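PDB 6GL2: endoglucanase, family GH5 from Zobellia galactanivorans, which probably hydrolyses beta-glucosidic linkages in mixed-linked glucan and related hemicelluloses, as a family GH5 glycoside hydrolase. Local coordinates for residues A[24-29]-A[61-66]; A[101-106]-A[144-149]. All blocks are in the same frame, centred on the assembly; numbering follows the deposited sequence. Where two conformers were deposited one is given.

Overall arrangement
Both contacts belong to one closed barrel of eight parallel strands. Contact 1 pairs the first strand with the second, and contact 2 the third with the fourth. Their centres lie about 9 Å apart. Strands 61-64 and 101-105 are themselves neighbours, so the four segments form a continuous half of the barrel. Leu64 N probably bonds Ile103 O at 2.8 Å. Inside the barrel a salt bridge joins the contacts, Arg63 NH2 to Glu148 OE2 at 2.8 Å. Arg63 also pairs with Glu275, and Asn151 accepts another of its bonds. This polar cluster lies toward the C-terminal ends of the strands, where GH5 enzymes have their active site, and so is probably next to it.

Contact 1 of 2, residues A[24-29]-A[61-66]; sequences GWNLGN and TLRLPV
Strands 24-26 and 61-64 run parallel, 4.7 Å apart at closest approach and inclined by 24°, and are laced by backbone bonds from Trp25 N to Thr61 O, Arg63 N to Trp25 O and Leu27 N to Arg63 O. Asn26 and Arg63 lie side by side on one face of the sheet. Arg63 NH1 donates to Asn26 OD1 at 2.8 Å, nearly straight. The oxygen sits in the guanidinium plane, but the amide is turned almost perpendicular to it (88°). Arg63 reaches it with a chain extended from CG to NE. The other end of the amide, Asn26 ND2, is held by Gly274 O and Trp307 O. The guanidinium also pairs with Glu148 and Glu275, so both groups are fixed in rotation. On the other face, Leu62 CD1 meets the edge of the Trp25 ring, 3.7 Å from CE3. Leu27 CD2 lies 3.8 Å from Leu64 CD1, and helix 82-96 covers both leucines. Leu27 centres an inverse gamma turn. Pro65 CG packs 3.4 Å from Leu27 O, and a water 2.8 Å from each bridges Leu27 O and Pro65 O. This is the first beta-alpha-beta crossover of a TIM barrel, with helix 48-57 between its strands.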
# COMPACT_ATOMS: atom_id res chain seq x y z
N GLY A 24 -5.31 -0.98 9.17
CA GLY A 24 -5.90 -1.14 7.84
C GLY A 24 -5.94 -2.52 7.35
O GLY A 24 -5.32 -3.47 7.85
N TRP A 25 -6.73 -2.67 6.30
CA TRP A 25 -6.96 -3.92 5.58
C TRP A 25 -6.92 -3.65 4.08
O TRP A 25 -7.47 -2.66 3.63
CB TRP A 25 -8.30 -4.52 6.03
CG TRP A 25 -8.68 -5.82 5.42
CD1 TRP A 25 -8.50 -7.11 5.94
CD2 TRP A 25 -9.50 -6.02 4.23
NE1 TRP A 25 -9.04 -8.07 5.10
CE2 TRP A 25 -9.68 -7.45 4.08
CE3 TRP A 25 -10.06 -5.18 3.30
CZ2 TRP A 25 -10.39 -7.98 3.02
CZ3 TRP A 25 -10.80 -5.75 2.25
CH2 TRP A 25 -10.96 -7.13 2.13
N ASN A 26 -6.20 -4.51 3.35
CA ASN A 26 -6.10 -4.45 1.87
C ASN A 26 -7.18 -5.25 1.16
O ASN A 26 -7.32 -6.42 1.45
CB ASN A 26 -4.76 -5.06 1.38
CG ASN A 26 -3.58 -4.13 1.45
OD1 ASN A 26 -3.39 -3.30 0.58
ND2 ASN A 26 -2.78 -4.22 2.53
N LEU A 27 -7.81 -4.62 0.24
CA LEU A 27 -8.68 -5.28 -0.73
C LEU A 27 -7.84 -5.93 -1.85
O LEU A 27 -7.79 -5.42 -2.98
CB LEU A 27 -9.75 -4.34 -1.25
CG LEU A 27 -10.84 -4.91 -2.13
CD1 LEU A 27 -11.83 -5.76 -1.33
CD2 LEU A 27 -11.54 -3.90 -3.00
N GLY A 28 -7.09 -6.96 -1.48
CA GLY A 28 -6.18 -7.53 -2.43
C GLY A 28 -6.81 -8.47 -3.44
O GLY A 28 -7.84 -9.06 -3.15
N ASN A 29 -6.12 -8.67 -4.54
CA ASN A 29 -6.59 -9.43 -5.63
C ASN A 29 -7.98 -9.10 -6.12
O ASN A 29 -8.83 -9.95 -6.39
CB ASN A 29 -6.46 -10.93 -5.34
CG ASN A 29 -5.00 -11.46 -5.43
OD1 ASN A 29 -4.06 -10.73 -5.57
ND2 ASN A 29 -4.86 -12.81 -5.30
N THR A 61 -8.81 1.97 8.05
CA THR A 61 -8.21 2.28 6.72
C THR A 61 -8.43 1.11 5.78
O THR A 61 -8.24 -0.04 6.15
CB THR A 61 -6.74 2.61 6.76
OG1 THR A 61 -6.56 3.79 7.56
CG2 THR A 61 -6.07 2.86 5.43
N LEU A 62 -8.98 1.38 4.59
CA LEU A 62 -9.01 0.51 3.47
C LEU A 62 -7.91 0.87 2.50
O LEU A 62 -7.84 1.99 2.01
CB LEU A 62 -10.33 0.58 2.71
CG LEU A 62 -10.47 -0.37 1.51
CD1 LEU A 62 -10.56 -1.80 1.94
CD2 LEU A 62 -11.62 0.04 0.59
N ARG A 63 -7.02 -0.09 2.19
CA ARG A 63 -6.10 0.11 1.08
C ARG A 63 -6.75 -0.60 -0.17
O ARG A 63 -7.20 -1.74 -0.07
CB ARG A 63 -4.69 -0.43 1.34
CG ARG A 63 -3.71 -0.22 0.18
CD ARG A 63 -2.29 -0.29 0.67
NE ARG A 63 -1.25 -0.18 -0.37
CZ ARG A 63 -0.69 -1.23 -0.98
NH1 ARG A 63 -1.09 -2.43 -0.79
NH2 ARG A 63 0.37 -1.01 -1.73
N LEU A 64 -6.89 0.20 -1.21
CA LEU A 64 -7.59 -0.14 -2.45
C LEU A 64 -6.55 -0.15 -3.56
O LEU A 64 -6.36 0.82 -4.32
CB LEU A 64 -8.68 0.95 -2.69
CG LEU A 64 -9.49 0.81 -3.96
CD1 LEU A 64 -10.02 -0.61 -4.10
CD2 LEU A 64 -10.62 1.89 -3.92
N PRO A 65 -5.84 -1.30 -3.66
CA PRO A 65 -4.81 -1.34 -4.72
C PRO A 65 -5.48 -1.50 -6.10
O PRO A 65 -6.47 -2.17 -6.26
CB PRO A 65 -4.06 -2.61 -4.30
CG PRO A 65 -5.03 -3.45 -3.58
CD PRO A 65 -5.88 -2.48 -2.87
N VAL A 66 -4.92 -0.74 -7.04
CA VAL A 66 -5.55 -0.77 -8.37
C VAL A 66 -4.43 -0.93 -9.37
O VAL A 66 -3.42 -0.21 -9.40
CB VAL A 66 -6.25 0.59 -8.68
CG1 VAL A 66 -6.87 0.58 -10.07
CG2 VAL A 66 -7.34 0.90 -7.64
O HOH W 1 -8.52 -3.69 -5.07

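Contact 2 of 2, residues A[101-106]-A[144-149]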
# COMPACT_ATOMS: atom_id res chain seq x y z
N TYR A 101 -10.58 5.80 6.12
CA TYR A 101 -9.58 6.32 5.21
C TYR A 101 -9.51 5.33 4.00
O TYR A 101 -9.72 4.13 4.24
CB TYR A 101 -8.20 6.39 5.85
CG TYR A 101 -8.10 7.51 6.90
CD1 TYR A 101 -8.50 7.29 8.19
CD2 TYR A 101 -7.69 8.73 6.54
CE1 TYR A 101 -8.49 8.34 9.16
CE2 TYR A 101 -7.59 9.81 7.49
CZ TYR A 101 -8.06 9.57 8.73
OH TYR A 101 -8.04 10.60 9.66
N VAL A 102 -9.11 5.86 2.87
CA VAL A 102 -9.00 4.99 1.67
C VAL A 102 -7.70 5.42 1.03
O VAL A 102 -7.45 6.60 0.74
CB VAL A 102 -10.15 5.18 0.67
CG1 VAL A 102 -9.81 4.47 -0.62
CG2 VAL A 102 -11.40 4.61 1.28
N ILE A 103 -6.89 4.41 0.64
CA ILE A 103 -5.66 4.66 -0.12
C ILE A 103 -5.90 4.08 -1.54
O ILE A 103 -6.16 2.89 -1.68
CB ILE A 103 -4.47 3.93 0.54
CG1 ILE A 103 -4.17 4.41 1.96
CG2 ILE A 103 -3.24 4.05 -0.34
CD1 ILE A 103 -3.47 3.34 2.80
N ILE A 104 -5.66 4.91 -2.53
CA ILE A 104 -5.71 4.40 -3.94
C ILE A 104 -4.27 4.51 -4.48
O ILE A 104 -3.61 5.53 -4.28
CB ILE A 104 -6.61 5.31 -4.80
CG1 ILE A 104 -8.09 5.14 -4.32
CG2 ILE A 104 -6.47 4.94 -6.29
CD1 ILE A 104 -9.03 6.18 -4.98
N ASN A 105 -3.81 3.45 -5.18
CA ASN A 105 -2.44 3.42 -5.70
C ASN A 105 -2.41 3.06 -7.15
O ASN A 105 -3.42 2.94 -7.82
CB ASN A 105 -1.56 2.46 -4.83
CG ASN A 105 -1.77 1.01 -5.10
OD1 ASN A 105 -2.58 0.65 -5.97
ND2 ASN A 105 -0.99 0.13 -4.45
N ILE A 106 -1.19 2.97 -7.66
CA ILE A 106 -0.81 2.25 -8.85
C ILE A 106 -0.14 0.96 -8.43
O ILE A 106 0.90 1.04 -7.73
CB ILE A 106 0.09 3.10 -9.80
CG1 ILE A 106 -0.63 4.30 -10.31
CG2 ILE A 106 0.62 2.21 -10.90
CD1 ILE A 106 0.17 5.19 -11.27
N TYR A 144 -9.63 12.13 3.89
CA TYR A 144 -9.67 10.74 4.16
C TYR A 144 -9.26 9.92 2.93
O TYR A 144 -8.96 8.72 3.13
CB TYR A 144 -11.06 10.29 4.69
CG TYR A 144 -11.28 10.65 6.15
CD1 TYR A 144 -11.52 11.94 6.57
CD2 TYR A 144 -11.34 9.64 7.06
CE1 TYR A 144 -11.71 12.25 7.95
CE2 TYR A 144 -11.56 9.91 8.44
CZ TYR A 144 -11.72 11.20 8.81
OH TYR A 144 -11.93 11.52 10.17
N LEU A 145 -9.21 10.54 1.77
CA LEU A 145 -8.68 9.85 0.58
C LEU A 145 -7.21 10.23 0.43
O LEU A 145 -6.87 11.40 0.32
CB LEU A 145 -9.54 10.27 -0.67
CG LEU A 145 -9.10 9.60 -1.95
CD1 LEU A 145 -9.27 8.09 -1.84
CD2 LEU A 145 -9.79 10.20 -3.21
N ILE A 146 -6.42 9.17 0.30
CA ILE A 146 -4.96 9.25 0.25
C ILE A 146 -4.50 8.64 -1.07
O ILE A 146 -5.08 7.65 -1.57
CB ILE A 146 -4.37 8.36 1.37
CG1 ILE A 146 -4.82 8.87 2.79
CG2 ILE A 146 -2.81 8.33 1.39
CD1 ILE A 146 -4.84 7.76 3.82
N PHE A 147 -3.54 9.29 -1.73
CA PHE A 147 -2.93 8.67 -2.92
C PHE A 147 -1.62 8.01 -2.57
O PHE A 147 -0.85 8.54 -1.78
CB PHE A 147 -2.61 9.72 -3.97
CG PHE A 147 -3.83 10.44 -4.55
CD1 PHE A 147 -5.10 9.84 -4.59
CD2 PHE A 147 -3.73 11.70 -5.10
CE1 PHE A 147 -6.18 10.56 -5.11
CE2 PHE A 147 -4.79 12.39 -5.65
CZ PHE A 147 -6.02 11.82 -5.62
N GLU A 148 -1.34 6.88 -3.11
CA GLU A 148 -0.04 6.15 -3.00
C GLU A 148 0.52 6.02 -4.37
O GLU A 148 -0.07 5.42 -5.27
CB GLU A 148 -0.26 4.82 -2.34
CG GLU A 148 0.93 3.87 -2.37
CD GLU A 148 0.68 2.53 -1.85
OE1 GLU A 148 -0.03 2.34 -0.85
OE2 GLU A 148 1.10 1.55 -2.54
N THR A 149 1.63 6.69 -4.67
CA THR A 149 2.03 6.94 -6.07
C THR A 149 2.43 5.67 -6.82
O THR A 149 2.07 5.44 -7.95
CB THR A 149 3.14 7.96 -6.17
OG1 THR A 149 4.10 7.69 -5.14
CG2 THR A 149 2.57 9.39 -5.98
O HOH W 2 -9.67 10.77 11.64
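Tyr101 lays its ring over that of Tyr144 in an offset stack. The centroids are 4.2 Å apart and the planes differ by 22°. Tyr144 CD2 sits over the centre of the Tyr101 ring, whereas Tyr101 CE2 lies toward the rim of the Tyr144 ring. One water bridges the two hydroxyls, 2.6 Å from Tyr101 OH, which Arg10 also bonds, and 2.8 Å from Tyr144 OH. Val102 N then donates to Tyr144 O, and Val102 O accepts from Ile146 N. Val102 points to the face turned to helix 82-96. Ile103 points to the opposite face, into the barrel. Its CG1 packs 3.9 Å from Ile146 CD1, and its CG2 touches CB and OE1 of Glu148. Strands 101-105 and 145-148 are the third and fourth of the TIM barrel, joined by a beta-alpha-beta crossover through helix 117-137. Ile104 N donates to Ile146 O and Ile104 O accepts from Glu148 N. Ile104 CD1 reaches Leu145 CD1 at 3.7 Å. Asn105 lies beside Glu148, with its CB along the glutamate chain. Its CG stands between the backbone N and the carbonyl carbon (chi1 77°), which brings ND2 to the carboxylate, the two planes 79° apart. ND2 donates to Glu148 OE2 at 3.2 Å and also bonds His107 ND1. The carboxylate oxygen is in the amide plane, but ND2 comes from above the carboxylate plane. Arg63 also pairs with Glu148 OE2, and Asn105 OD1 accepts from Val66 N. Ile106 CB packs 3.6 Å from Thr149 O.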